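PDB 6AGI: calcium uptake protein 3, mitochondrial from Homo sapiens, which senses mitochondrial calcium through its EF-hands and, as a disulfide-linked heterodimer with MICU1, regulates the calcium uniporter channel in the central nervous system and skeletal muscle. Local coordinates for residues S320-Q325 against D355-L360; E327-V332 against F340-V345; H263-Y268 against S298-L303. All blocks are in the same frame, centred on the assembly; numbering follows the deposited sequence.

Interactions 1 and 2 share one helix-loop-helix pair near the end of the chain, and interaction 3 lies beside it. Interaction 1 is the most polar and the least buried: two short strands join through backbone hydrogen bonds beside a calcium ion. Interactions 2 and 3 are both buried. Interaction 2 involves the helices that directly follow strand 323-324 and precede strand 359-360, with Q325 and I323 touching V345 and F328. Its chemistry is mainly aromatic and aliphatic, with one bridging water. Interaction 3, closest to the chain's centre, is wholly apolar across its segments; its helix 293-304 meets interaction 2 where F302 and F299 pack on F340.

Interaction 1. Residues S320-Q325 against D355-L360; sequences SRSIGQ and DKDDQL. With CA (calcium ion), chain G.
The carbonyl O of I323 accepts the backbone N of L360 at 2.9 Å, with the donor lying in the carbonyl plane, and I323 N returns a bond of 3.0 Å to L360 O, this time tilted from the plane of its acceptor. The two bonds make I323 and L360 a hydrogen-bonded antiparallel pair, the short beta link by which the loops of an EF-hand pair are joined back to back. Segment 320-325 gives no ligand to the metal, whereas 355-360 belongs to the calcium-binding loop of EF-hand 3. There D357 OD1 lies 2.2 Å from the calcium ion and the backbone O of Q359 lies 2.1 Å from it; both carboxylate oxygens of D355 also bind, and D353 and E364 complete the site. Q359 ligates through its main chain, while its side chain runs extended over the other strand, with NE2 alongside S322 CB at 3.4 Å. Cutting Q359 back to an alanine would keep the main-chain ligand, but the strand would probably lose the cover that CG and the amide give S322. In D357, CG sits between the backbone N and the carbonyl carbon (chi1 59°), which turns the carboxylate inward onto the ion. D355 OD1 serves twice, since it also accepts D357 N at 3.0 Å from above the carboxylate plane, an Asx turn that curls the loop round the metal. Before the strand, S320 closes the preceding helix in a Schellman motif; at its end, G324 is the N-cap residue of helix 325-336. On the other face of the small sheet, where the side chains of I323 and L360 cross at a slant, I323 CG2 rests 4.0 Å from L360 CB.

Interaction 2. Residues E327-V332 against F340-V345; sequences EFKRAV and FSPHLV
V332 and F340 make the CH-pi contact of this helix pairing: CG1 of V332 stands over the F340 ring, 3.6 Å from its centroid and 15° off the normal. With V332 CG1 anti to the backbone N (chi1 161°), that methyl is carried onto the ring, whose opposite face receives L344 CD2, so the phenyl is sandwiched between two aliphatic groups. Other apolar contacts extend the patch. F328 CD1 meets V345 CG1 at 4.0 Å, the two side chains running past each other in opposite senses, and V345 CG2 reaches K329 CB at 3.9 Å. The K329 chain, bent at its third torsion, passes F340 O and sets its ammonium nitrogen NZ 3.4 Å from P342 CG. Polar links across the segments go through one water, which donates to K329 O at 3.0 Å and accepts from F340 N at 2.9 Å, tying a helix carbonyl to the approach of the next helix. S341 N-caps that helix, its OG accepting L344 N at 2.9 Å. On helix 325-336, R330 reaches backbone carbonyls of N112 and M113 of the second subunit. F328 meets F349 of helix 342-352 edge-to-face, and helices 306-312 and 293-304 bring F309 and F302 edge-to-face against F328 and F340 respectively.

Interaction 3. Residues H263-Y268 against S298-L303; sequences HILLRY and SFFQFL
F300 reaches across from helix 293-304 into a group formed by I264, L265 and Y268. Its CE1 lies over one face of the Y268 ring, 3.5 Å from Y268 CZ, toward the rim; the planes are inclined at 51°, so the rings meet obliquely. The neighbouring ring atom, F300 CZ, lies 3.8 Å from L265 CD2 and 3.9 Å from I264 CG2. L303 adds its CD1 at 3.9 Å from Y268 CD2, one helical turn on from F300. L265 CD2 also packs against F299 CE2, and F299 in turn sets its CD2 over the centre of one face of F300, backing that ring from within its own helix. In the next shell, F300 is met by F296 of its own helix and by L242 of helix 227-250, while F261 meets F299 edge-to-face. F352 of helix 342-352 touches L265, and M369 packs on both Y268 and L303; the Y268 backbone bonds to K370. Helix 293-304 belongs to the degenerate EF-hand 2. It follows strand 291-292, just as helix 258-265 follows strand 255-256, and the two strands pair antiparallel, an architecture consistent with an EF-hand pair whose helices close over a shared aromatic core.

Interaction 1. Residues S320-Q325 against D355-L360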
ATOM      1  N   SER B 320      19.413  -0.799  -5.256  1.00 60.65           N
ATOM      2  CA  SER B 320      19.302  -1.021  -6.699  1.00 60.80           C
ATOM      3  C   SER B 320      19.881  -2.384  -7.087  1.00 58.69           C
ATOM      4  O   SER B 320      20.840  -2.502  -7.854  1.00 62.48           O
ATOM      5  CB  SER B 320      19.961   0.106  -7.498  1.00 60.42           C
ATOM      6  OG  SER B 320      19.219   1.304  -7.391  1.00 63.66           O
ATOM      7  N   ARG B 321      19.275  -3.426  -6.533  1.00 57.95           N
ATOM      8  CA  ARG B 321      19.701  -4.788  -6.789  1.00 58.85           C
ATOM      9  C   ARG B 321      18.476  -5.597  -7.194  1.00 67.32           C
ATOM     10  O   ARG B 321      17.329  -5.204  -6.938  1.00 62.84           O
ATOM     11  CB  ARG B 321      20.387  -5.407  -5.564  1.00 55.52           C
ATOM     12  N   SER B 322      18.737  -6.715  -7.871  1.00 66.65           N
ATOM     13  CA  SER B 322      17.699  -7.586  -8.404  1.00 60.83           C
ATOM     14  C   SER B 322      17.651  -8.865  -7.589  1.00 60.41           C
ATOM     15  O   SER B 322      18.691  -9.410  -7.201  1.00 72.52           O
ATOM     16  CB  SER B 322      17.943  -7.937  -9.873  1.00 56.95           C
ATOM     17  OG  SER B 322      17.786  -6.803 -10.696  1.00 64.29           O
ATOM     18  N   ILE B 323      16.473  -9.349  -7.388  1.00 68.99           N
ATOM     19  CA  ILE B 323      16.232 -10.564  -6.629  1.00 62.17           C
ATOM     20  C   ILE B 323      16.339 -11.774  -7.560  1.00 51.97           C
ATOM     21  O   ILE B 323      16.065 -11.687  -8.763  1.00 49.37           O
ATOM     22  CB  ILE B 323      14.847 -10.440  -5.956  1.00 43.62           C
ATOM     23  CG1 ILE B 323      14.544 -11.629  -5.062  1.00 42.47           C
ATOM     24  CG2 ILE B 323      13.784 -10.277  -6.997  1.00 42.42           C
ATOM     25  CD1 ILE B 323      15.199 -11.561  -3.718  1.00 61.83           C
ATOM     26  N   GLY B 324      16.768 -12.925  -7.005  1.00 49.40           N
ATOM     27  CA  GLY B 324      16.684 -14.183  -7.727  1.00 56.01           C
ATOM     28  C   GLY B 324      15.387 -14.945  -7.438  1.00 52.56           C
ATOM     29  O   GLY B 324      14.596 -14.571  -6.576  1.00 52.00           O
ATOM     30  N   GLN B 325      15.184 -16.059  -8.154  1.00 48.51           N
ATOM     31  CA  GLN B 325      13.883 -16.702  -7.997  1.00 45.93           C
ATOM     32  C   GLN B 325      13.738 -17.360  -6.636  1.00 53.97           C
ATOM     33  O   GLN B 325      12.627 -17.398  -6.093  1.00 58.91           O
ATOM     34  CB  GLN B 325      13.592 -17.758  -9.077  1.00 47.08           C
ATOM     35  CG  GLN B 325      13.811 -17.308 -10.500  1.00 56.27           C
ATOM     36  CD  GLN B 325      13.488 -18.368 -11.558  1.00 52.00           C
ATOM     37  OE1 GLN B 325      13.803 -18.171 -12.730  1.00 54.24           O
ATOM     38  NE2 GLN B 325      12.763 -19.427 -11.176  1.00 48.84           N
ATOM     39  N   ASP B 355      15.658  -8.051 -19.006  1.00 82.14           N
ATOM     40  CA  ASP B 355      17.088  -7.928 -19.070  1.00 83.36           C
ATOM     41  C   ASP B 355      17.608  -9.339 -19.415  1.00 86.33           C
ATOM     42  O   ASP B 355      18.654  -9.478 -20.049  1.00 88.21           O
ATOM     43  CB  ASP B 355      17.655  -7.462 -17.730  1.00 81.21           C
ATOM     44  CG  ASP B 355      17.339  -8.422 -16.599  1.00109.03           C
ATOM     45  OD1 ASP B 355      16.676  -9.448 -16.856  1.00117.22           O
ATOM     46  OD2 ASP B 355      17.756  -8.149 -15.454  1.00119.21           O
ATOM     47  N   LYS B 356      16.886 -10.380 -18.977  1.00 86.73           N
ATOM     48  CA  LYS B 356      17.321 -11.775 -19.178  1.00 81.91           C
ATOM     49  C   LYS B 356      18.556 -12.140 -18.336  1.00 81.68           C
ATOM     50  O   LYS B 356      19.493 -12.770 -18.827  1.00 90.85           O
ATOM     51  CB  LYS B 356      17.605 -12.030 -20.679  1.00 74.92           C
ATOM     52  CG  LYS B 356      16.607 -11.388 -21.657  1.00 72.21           C
ATOM     53  CD  LYS B 356      15.439 -12.291 -22.027  1.00 74.67           C
ATOM     54  CE  LYS B 356      14.554 -11.662 -23.116  1.00 77.34           C
ATOM     55  NZ  LYS B 356      14.069 -12.630 -24.148  1.00 82.27           N
ATOM     56  N   ASP B 357      18.525 -11.788 -17.039  1.00 71.04           N
ATOM     57  CA  ASP B 357      19.549 -12.192 -16.076  1.00 68.66           C
ATOM     58  C   ASP B 357      19.094 -13.336 -15.186  1.00 69.57           C
ATOM     59  O   ASP B 357      19.841 -13.744 -14.293  1.00 66.80           O
ATOM     60  CB  ASP B 357      19.916 -11.044 -15.154  1.00 67.77           C
ATOM     61  CG  ASP B 357      18.717 -10.537 -14.393  1.00 97.39           C
ATOM     62  OD1 ASP B 357      17.622 -11.127 -14.584  1.00 95.31           O
ATOM     63  OD2 ASP B 357      18.863  -9.618 -13.553  1.00 97.49           O
ATOM     64  N   ASP B 358      17.855 -13.794 -15.358  1.00 72.34           N
ATOM     65  CA  ASP B 358      17.158 -14.643 -14.392  1.00 75.18           C
ATOM     66  C   ASP B 358      17.091 -13.968 -13.020  1.00 74.71           C
ATOM     67  O   ASP B 358      17.203 -14.623 -11.980  1.00 72.83           O
ATOM     68  CB  ASP B 358      17.797 -16.032 -14.294  1.00 77.77           C
ATOM     69  CG  ASP B 358      16.769 -17.126 -14.040  1.00 79.75           C
ATOM     70  OD1 ASP B 358      15.599 -16.945 -14.476  1.00 90.62           O
ATOM     71  OD2 ASP B 358      17.119 -18.141 -13.391  1.00 69.51           O
ATOM     72  N   GLN B 359      16.893 -12.646 -13.014  1.00 69.52           N
ATOM     73  CA  GLN B 359      16.652 -11.887 -11.787  1.00 66.82           C
ATOM     74  C   GLN B 359      15.661 -10.768 -12.093  1.00 63.01           C
ATOM     75  O   GLN B 359      15.481 -10.380 -13.247  1.00 64.44           O
ATOM     76  CB  GLN B 359      17.957 -11.302 -11.201  1.00 65.14           C
ATOM     77  CG  GLN B 359      18.962 -12.339 -10.684  1.00 65.80           C
ATOM     78  CD  GLN B 359      20.014 -11.738  -9.765  1.00 69.74           C
ATOM     79  OE1 GLN B 359      20.622 -12.443  -8.956  1.00 72.09           O
ATOM     80  NE2 GLN B 359      20.229 -10.430  -9.881  1.00 72.78           N
ATOM     81  N   LEU B 360      15.018 -10.227 -11.061  1.00 62.25           N
ATOM     82  CA  LEU B 360      14.013  -9.189 -11.270  1.00 51.34           C
ATOM     83  C   LEU B 360      14.392  -7.922 -10.517  1.00 52.06           C
ATOM     84  O   LEU B 360      14.668  -7.972  -9.312  1.00 52.60           O
ATOM     85  CB  LEU B 360      12.631  -9.670 -10.830  1.00 44.40           C
ATOM     86  CG  LEU B 360      11.916 -10.339 -11.997  1.00 44.52           C
ATOM     87  CD1 LEU B 360      10.731 -11.109 -11.493  1.00 41.61           C
ATOM     88  CD2 LEU B 360      11.491  -9.307 -13.022  1.00 57.43           C
TER
HETATM   89 CA    CA G 602      16.340  -9.319 -14.815  1.00 67.60          CA

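Interaction 2. Residues E327-V332 against F340-V345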
ATOM      1  N   GLU B 327      14.971 -16.397  -3.458  1.00 47.05           N
ATOM      2  CA  GLU B 327      14.539 -15.441  -2.457  1.00 42.26           C
ATOM      3  C   GLU B 327      13.402 -14.563  -2.962  1.00 40.83           C
ATOM      4  O   GLU B 327      12.773 -13.869  -2.155  1.00 40.90           O
ATOM      5  CB  GLU B 327      15.735 -14.605  -1.966  1.00 60.12           C
ATOM      6  CG  GLU B 327      15.440 -13.812  -0.659  1.00 76.76           C
ATOM      7  CD  GLU B 327      15.929 -14.503   0.637  1.00 84.16           C
ATOM      8  OE1 GLU B 327      16.721 -15.477   0.569  1.00 85.31           O
ATOM      9  OE2 GLU B 327      15.490 -14.078   1.733  1.00 81.76           O
ATOM     10  N   PHE B 328      13.078 -14.602  -4.260  1.00 42.68           N
ATOM     11  CA  PHE B 328      11.794 -14.039  -4.675  1.00 37.62           C
ATOM     12  C   PHE B 328      10.657 -14.861  -4.086  1.00 41.73           C
ATOM     13  O   PHE B 328       9.725 -14.313  -3.479  1.00 33.27           O
ATOM     14  CB  PHE B 328      11.681 -13.975  -6.198  1.00 38.54           C
ATOM     15  CG  PHE B 328      10.338 -13.477  -6.690  1.00 36.30           C
ATOM     16  CD1 PHE B 328       9.249 -14.333  -6.797  1.00 45.09           C
ATOM     17  CD2 PHE B 328      10.159 -12.152  -7.031  1.00 35.91           C
ATOM     18  CE1 PHE B 328       8.026 -13.877  -7.244  1.00 32.89           C
ATOM     19  CE2 PHE B 328       8.940 -11.697  -7.475  1.00 34.10           C
ATOM     20  CZ  PHE B 328       7.877 -12.559  -7.583  1.00 32.58           C
ATOM     21  N   LYS B 329      10.732 -16.187  -4.237  1.00 37.15           N
ATOM     22  CA  LYS B 329       9.733 -17.052  -3.625  1.00 45.94           C
ATOM     23  C   LYS B 329       9.689 -16.854  -2.112  1.00 53.45           C
ATOM     24  O   LYS B 329       8.608 -16.745  -1.504  1.00 31.80           O
ATOM     25  CB  LYS B 329      10.021 -18.518  -3.956  1.00 36.54           C
ATOM     26  CG  LYS B 329       9.377 -19.453  -2.942  1.00 40.80           C
ATOM     27  CD  LYS B 329       9.156 -20.838  -3.471  1.00 43.34           C
ATOM     28  CE  LYS B 329      10.220 -21.238  -4.456  1.00 39.51           C
ATOM     29  NZ  LYS B 329      10.307 -22.716  -4.411  1.00 41.15           N
ATOM     30  N   ARG B 330      10.867 -16.774  -1.481  1.00 49.87           N
ATOM     31  CA  ARG B 330      10.868 -16.696  -0.030  1.00 54.67           C
ATOM     32  C   ARG B 330      10.328 -15.354   0.449  1.00 48.15           C
ATOM     33  O   ARG B 330       9.593 -15.297   1.447  1.00 36.97           O
ATOM     34  CB  ARG B 330      12.278 -16.943   0.497  1.00 37.65           C
ATOM     35  CG  ARG B 330      12.324 -16.829   1.982  1.00 37.36           C
ATOM     36  CD  ARG B 330      13.580 -17.392   2.608  1.00 55.10           C
ATOM     37  NE  ARG B 330      13.400 -17.333   4.053  1.00 55.92           N
ATOM     38  CZ  ARG B 330      13.587 -16.241   4.786  1.00 56.01           C
ATOM     39  NH1 ARG B 330      14.082 -15.143   4.226  1.00 44.98           N
ATOM     40  NH2 ARG B 330      13.363 -16.275   6.096  1.00 59.31           N
ATOM     41  N   ALA B 331      10.623 -14.277  -0.290  1.00 44.71           N
ATOM     42  CA  ALA B 331      10.036 -12.979   0.025  1.00 39.39           C
ATOM     43  C   ALA B 331       8.523 -13.032  -0.105  1.00 53.94           C
ATOM     44  O   ALA B 331       7.793 -12.492   0.743  1.00 66.47           O
ATOM     45  CB  ALA B 331      10.618 -11.896  -0.882  1.00 36.60           C
ATOM     46  N   VAL B 332       8.028 -13.716  -1.140  1.00 41.18           N
ATOM     47  CA  VAL B 332       6.586 -13.837  -1.286  1.00 32.20           C
ATOM     48  C   VAL B 332       6.005 -14.507  -0.054  1.00 27.34           C
ATOM     49  O   VAL B 332       5.108 -13.959   0.599  1.00 37.90           O
ATOM     50  CB  VAL B 332       6.234 -14.605  -2.576  1.00 33.58           C
ATOM     51  CG1 VAL B 332       4.801 -15.161  -2.529  1.00 26.46           C
ATOM     52  CG2 VAL B 332       6.397 -13.707  -3.802  1.00 30.36           C
ATOM     53  N   PHE B 340       4.294 -19.965  -3.398  1.00 39.70           N
ATOM     54  CA  PHE B 340       4.312 -20.012  -4.852  1.00 28.97           C
ATOM     55  C   PHE B 340       5.042 -21.280  -5.262  1.00 50.57           C
ATOM     56  O   PHE B 340       6.085 -21.608  -4.681  1.00 56.51           O
ATOM     57  CB  PHE B 340       5.056 -18.805  -5.417  1.00 29.45           C
ATOM     58  CG  PHE B 340       4.241 -17.539  -5.542  1.00 27.54           C
ATOM     59  CD1 PHE B 340       3.094 -17.323  -4.799  1.00 25.45           C
ATOM     60  CD2 PHE B 340       4.657 -16.543  -6.420  1.00 36.07           C
ATOM     61  CE1 PHE B 340       2.394 -16.138  -4.946  1.00 31.61           C
ATOM     62  CE2 PHE B 340       3.964 -15.369  -6.563  1.00 26.72           C
ATOM     63  CZ  PHE B 340       2.842 -15.165  -5.843  1.00 36.86           C
ATOM     64  N   SER B 341       4.495 -22.005  -6.236  1.00 49.60           N
ATOM     65  CA  SER B 341       5.231 -23.116  -6.810  1.00 34.24           C
ATOM     66  C   SER B 341       6.465 -22.609  -7.557  1.00 41.87           C
ATOM     67  O   SER B 341       6.467 -21.498  -8.092  1.00 50.06           O
ATOM     68  CB  SER B 341       4.347 -23.902  -7.761  1.00 34.29           C
ATOM     69  OG  SER B 341       4.069 -23.164  -8.942  1.00 43.06           O
ATOM     70  N   PRO B 342       7.534 -23.409  -7.616  1.00 44.33           N
ATOM     71  CA  PRO B 342       8.689 -23.001  -8.427  1.00 49.90           C
ATOM     72  C   PRO B 342       8.323 -22.841  -9.874  1.00 52.82           C
ATOM     73  O   PRO B 342       8.972 -22.083 -10.604  1.00 67.26           O
ATOM     74  CB  PRO B 342       9.692 -24.143  -8.220  1.00 58.89           C
ATOM     75  CG  PRO B 342       9.300 -24.729  -6.909  1.00 57.85           C
ATOM     76  CD  PRO B 342       7.796 -24.668  -6.903  1.00 48.07           C
ATOM     77  N   HIS B 343       7.305 -23.559 -10.330  1.00 60.89           N
ATOM     78  CA  HIS B 343       6.839 -23.320 -11.681  1.00 61.75           C
ATOM     79  C   HIS B 343       6.266 -21.912 -11.820  1.00 45.75           C
ATOM     80  O   HIS B 343       6.586 -21.194 -12.774  1.00 42.86           O
ATOM     81  CB  HIS B 343       5.802 -24.356 -12.094  1.00 60.24           C
ATOM     82  CG  HIS B 343       5.325 -24.146 -13.490  1.00 61.07           C
ATOM     83  ND1 HIS B 343       4.024 -23.811 -13.794  1.00 60.03           N
ATOM     84  CD2 HIS B 343       5.999 -24.163 -14.664  1.00 60.76           C
ATOM     85  CE1 HIS B 343       3.910 -23.659 -15.101  1.00 55.93           C
ATOM     86  NE2 HIS B 343       5.093 -23.867 -15.651  1.00 61.44           N
ATOM     87  N   LEU B 344       5.424 -21.495 -10.870  1.00 37.06           N
ATOM     88  CA  LEU B 344       4.849 -20.153 -10.934  1.00 34.39           C
ATOM     89  C   LEU B 344       5.938 -19.095 -10.894  1.00 36.11           C
ATOM     90  O   LEU B 344       5.950 -18.168 -11.712  1.00 35.71           O
ATOM     91  CB  LEU B 344       3.862 -19.933  -9.785  1.00 33.51           C
ATOM     92  CG  LEU B 344       3.167 -18.563  -9.702  1.00 33.22           C
ATOM     93  CD1 LEU B 344       2.320 -18.327 -10.938  1.00 29.45           C
ATOM     94  CD2 LEU B 344       2.304 -18.447  -8.461  1.00 35.71           C
ATOM     95  N   VAL B 345       6.888 -19.241  -9.975  1.00 36.17           N
ATOM     96  CA  VAL B 345       7.965 -18.267  -9.870  1.00 37.29           C
ATOM     97  C   VAL B 345       8.752 -18.224 -11.164  1.00 54.62           C
ATOM     98  O   VAL B 345       9.022 -17.148 -11.715  1.00 66.60           O
ATOM     99  CB  VAL B 345       8.866 -18.583  -8.665  1.00 37.95           C
ATOM    100  CG1 VAL B 345      10.090 -17.712  -8.699  1.00 39.67           C
ATOM    101  CG2 VAL B 345       8.115 -18.319  -7.368  1.00 35.35           C
TER
HETATM  102  O   HOH W   1       6.306 -18.630  -1.725  1.00 21.83           O

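Interaction 3. Residues H263-Y268 against S298-L303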
ATOM      1  N   HIS B 263      -1.264 -12.826 -20.751  1.00 54.61           N
ATOM      2  CA  HIS B 263      -2.271 -11.984 -21.384  1.00 56.36           C
ATOM      3  C   HIS B 263      -3.223 -11.410 -20.347  1.00 35.93           C
ATOM      4  O   HIS B 263      -3.552 -10.222 -20.404  1.00 44.00           O
ATOM      5  CB  HIS B 263      -3.026 -12.776 -22.458  1.00 72.95           C
ATOM      6  CG  HIS B 263      -4.353 -12.189 -22.841  1.00 84.07           C
ATOM      7  ND1 HIS B 263      -4.478 -10.983 -23.497  1.00 88.08           N
ATOM      8  CD2 HIS B 263      -5.614 -12.657 -22.670  1.00 85.53           C
ATOM      9  CE1 HIS B 263      -5.760 -10.728 -23.707  1.00 87.18           C
ATOM     10  NE2 HIS B 263      -6.469 -11.729 -23.215  1.00 84.02           N
ATOM     11  N   ILE B 264      -3.688 -12.241 -19.404  1.00 33.17           N
ATOM     12  CA  ILE B 264      -4.505 -11.753 -18.288  1.00 35.40           C
ATOM     13  C   ILE B 264      -3.722 -10.750 -17.448  1.00 41.71           C
ATOM     14  O   ILE B 264      -4.256  -9.717 -17.012  1.00 41.23           O
ATOM     15  CB  ILE B 264      -4.997 -12.923 -17.417  1.00 27.12           C
ATOM     16  CG1 ILE B 264      -5.942 -13.838 -18.197  1.00 33.91           C
ATOM     17  CG2 ILE B 264      -5.691 -12.394 -16.188  1.00 24.84           C
ATOM     18  CD1 ILE B 264      -6.242 -15.137 -17.458  1.00 31.56           C
ATOM     19  N   LEU B 265      -2.438 -11.045 -17.206  1.00 46.83           N
ATOM     20  CA  LEU B 265      -1.587 -10.171 -16.400  1.00 45.89           C
ATOM     21  C   LEU B 265      -1.505  -8.758 -16.956  1.00 47.68           C
ATOM     22  O   LEU B 265      -1.362  -7.801 -16.192  1.00 45.33           O
ATOM     23  CB  LEU B 265      -0.179 -10.743 -16.299  1.00 44.99           C
ATOM     24  CG  LEU B 265      -0.065 -11.919 -15.356  1.00 34.06           C
ATOM     25  CD1 LEU B 265       1.396 -12.299 -15.147  1.00 31.35           C
ATOM     26  CD2 LEU B 265      -0.726 -11.471 -14.113  1.00 27.35           C
ATOM     27  N   LEU B 266      -1.538  -8.599 -18.278  1.00 59.91           N
ATOM     28  CA  LEU B 266      -1.348  -7.260 -18.819  1.00 69.22           C
ATOM     29  C   LEU B 266      -2.465  -6.303 -18.442  1.00 76.21           C
ATOM     30  O   LEU B 266      -2.287  -5.086 -18.585  1.00 93.65           O
ATOM     31  CB  LEU B 266      -1.183  -7.283 -20.333  1.00 74.58           C
ATOM     32  CG  LEU B 266       0.309  -7.310 -20.697  1.00 82.54           C
ATOM     33  CD1 LEU B 266       1.117  -8.362 -19.921  1.00 77.44           C
ATOM     34  CD2 LEU B 266       0.530  -7.425 -22.206  1.00 92.08           C
ATOM     35  N   ARG B 267      -3.609  -6.795 -17.966  1.00 67.67           N
ATOM     36  CA  ARG B 267      -4.563  -5.835 -17.431  1.00 67.31           C
ATOM     37  C   ARG B 267      -4.051  -5.174 -16.152  1.00 78.08           C
ATOM     38  O   ARG B 267      -4.364  -3.998 -15.900  1.00 83.83           O
ATOM     39  CB  ARG B 267      -5.899  -6.574 -17.192  1.00 73.34           C
ATOM     40  N   TYR B 268      -3.082  -5.779 -15.468  1.00 64.14           N
ATOM     41  CA  TYR B 268      -2.628  -5.253 -14.193  1.00 49.39           C
ATOM     42  C   TYR B 268      -1.327  -4.495 -14.345  1.00 52.59           C
ATOM     43  O   TYR B 268      -0.727  -4.086 -13.340  1.00 56.94           O
ATOM     44  CB  TYR B 268      -2.460  -6.374 -13.167  1.00 49.07           C
ATOM     45  CG  TYR B 268      -3.711  -7.200 -12.929  1.00 53.03           C
ATOM     46  CD1 TYR B 268      -4.247  -7.993 -13.948  1.00 45.14           C
ATOM     47  CD2 TYR B 268      -4.359  -7.196 -11.690  1.00 55.65           C
ATOM     48  CE1 TYR B 268      -5.383  -8.739 -13.743  1.00 50.04           C
ATOM     49  CE2 TYR B 268      -5.494  -7.947 -11.477  1.00 46.38           C
ATOM     50  CZ  TYR B 268      -5.994  -8.710 -12.500  1.00 46.30           C
ATOM     51  OH  TYR B 268      -7.113  -9.465 -12.292  1.00 60.84           O
ATOM     52  N   SER B 298      -3.083 -18.083  -6.237  1.00 30.46           N
ATOM     53  CA  SER B 298      -1.916 -17.650  -5.475  1.00 20.17           C
ATOM     54  C   SER B 298      -1.422 -16.309  -5.979  1.00 28.75           C
ATOM     55  O   SER B 298      -1.258 -15.350  -5.213  1.00 35.48           O
ATOM     56  CB  SER B 298      -0.818 -18.696  -5.580  1.00 28.79           C
ATOM     57  OG  SER B 298      -1.004 -19.678  -4.577  1.00 46.94           O
ATOM     58  N   PHE B 299      -1.229 -16.213  -7.290  1.00 21.19           N
ATOM     59  CA  PHE B 299      -0.628 -15.009  -7.836  1.00 21.78           C
ATOM     60  C   PHE B 299      -1.549 -13.802  -7.727  1.00 23.08           C
ATOM     61  O   PHE B 299      -1.078 -12.696  -7.440  1.00 25.86           O
ATOM     62  CB  PHE B 299      -0.196 -15.237  -9.283  1.00 23.43           C
ATOM     63  CG  PHE B 299       0.490 -14.071  -9.886  1.00 24.46           C
ATOM     64  CD1 PHE B 299       1.846 -13.907  -9.696  1.00 37.26           C
ATOM     65  CD2 PHE B 299      -0.202 -13.104 -10.579  1.00 27.40           C
ATOM     66  CE1 PHE B 299       2.506 -12.827 -10.218  1.00 33.09           C
ATOM     67  CE2 PHE B 299       0.458 -12.022 -11.098  1.00 25.33           C
ATOM     68  CZ  PHE B 299       1.808 -11.886 -10.927  1.00 33.46           C
ATOM     69  N   PHE B 300      -2.857 -13.972  -7.866  1.00 19.29           N
ATOM     70  CA  PHE B 300      -3.636 -12.750  -7.678  1.00 23.65           C
ATOM     71  C   PHE B 300      -3.855 -12.372  -6.200  1.00 17.20           C
ATOM     72  O   PHE B 300      -3.909 -11.173  -5.867  1.00 23.31           O
ATOM     73  CB  PHE B 300      -4.916 -12.850  -8.501  1.00 20.62           C
ATOM     74  CG  PHE B 300      -4.634 -12.840  -9.988  1.00 25.15           C
ATOM     75  CD1 PHE B 300      -4.427 -11.639 -10.652  1.00 25.78           C
ATOM     76  CD2 PHE B 300      -4.448 -14.019 -10.692  1.00 34.65           C
ATOM     77  CE1 PHE B 300      -4.110 -11.601 -11.993  1.00 21.45           C
ATOM     78  CE2 PHE B 300      -4.140 -13.993 -12.046  1.00 42.00           C
ATOM     79  CZ  PHE B 300      -3.971 -12.774 -12.692  1.00 35.17           C
ATOM     80  N   GLN B 301      -3.893 -13.331  -5.283  1.00 18.68           N
ATOM     81  CA  GLN B 301      -3.860 -12.945  -3.876  1.00 23.90           C
ATOM     82  C   GLN B 301      -2.597 -12.152  -3.578  1.00 26.85           C
ATOM     83  O   GLN B 301      -2.636 -11.102  -2.900  1.00 24.05           O
ATOM     84  CB  GLN B 301      -3.975 -14.179  -2.983  1.00 32.93           C
ATOM     85  CG  GLN B 301      -5.427 -14.541  -2.672  1.00 37.72           C
ATOM     86  CD  GLN B 301      -5.606 -15.981  -2.235  1.00 45.90           C
ATOM     87  OE1 GLN B 301      -4.637 -16.699  -1.970  1.00 44.96           O
ATOM     88  NE2 GLN B 301      -6.858 -16.423  -2.194  1.00 52.23           N
ATOM     89  N   PHE B 302      -1.469 -12.622  -4.120  1.00 38.29           N
ATOM     90  CA  PHE B 302      -0.203 -11.908  -3.964  1.00 19.38           C
ATOM     91  C   PHE B 302      -0.269 -10.499  -4.565  1.00 23.30           C
ATOM     92  O   PHE B 302       0.229  -9.528  -3.962  1.00 28.47           O
ATOM     93  CB  PHE B 302       0.905 -12.725  -4.619  1.00 20.98           C
ATOM     94  CG  PHE B 302       2.123 -11.939  -4.933  1.00 23.82           C
ATOM     95  CD1 PHE B 302       2.892 -11.395  -3.914  1.00 30.66           C
ATOM     96  CD2 PHE B 302       2.474 -11.686  -6.240  1.00 23.63           C
ATOM     97  CE1 PHE B 302       4.013 -10.642  -4.206  1.00 30.33           C
ATOM     98  CE2 PHE B 302       3.588 -10.924  -6.534  1.00 26.58           C
ATOM     99  CZ  PHE B 302       4.361 -10.401  -5.521  1.00 26.99           C
ATOM    100  N   LEU B 303      -0.928 -10.344  -5.727  1.00 19.50           N
ATOM    101  CA  LEU B 303      -1.047  -8.993  -6.283  1.00 28.09           C
ATOM    102  C   LEU B 303      -1.866  -8.101  -5.383  1.00 32.57           C
ATOM    103  O   LEU B 303      -1.630  -6.887  -5.346  1.00 38.57           O
ATOM    104  CB  LEU B 303      -1.673  -8.966  -7.675  1.00 20.23           C
ATOM    105  CG  LEU B 303      -0.779  -9.450  -8.792  1.00 21.93           C
ATOM    106  CD1 LEU B 303      -1.414  -9.230 -10.166  1.00 22.54           C
ATOM    107  CD2 LEU B 303       0.588  -8.804  -8.641  1.00 26.69           C
TER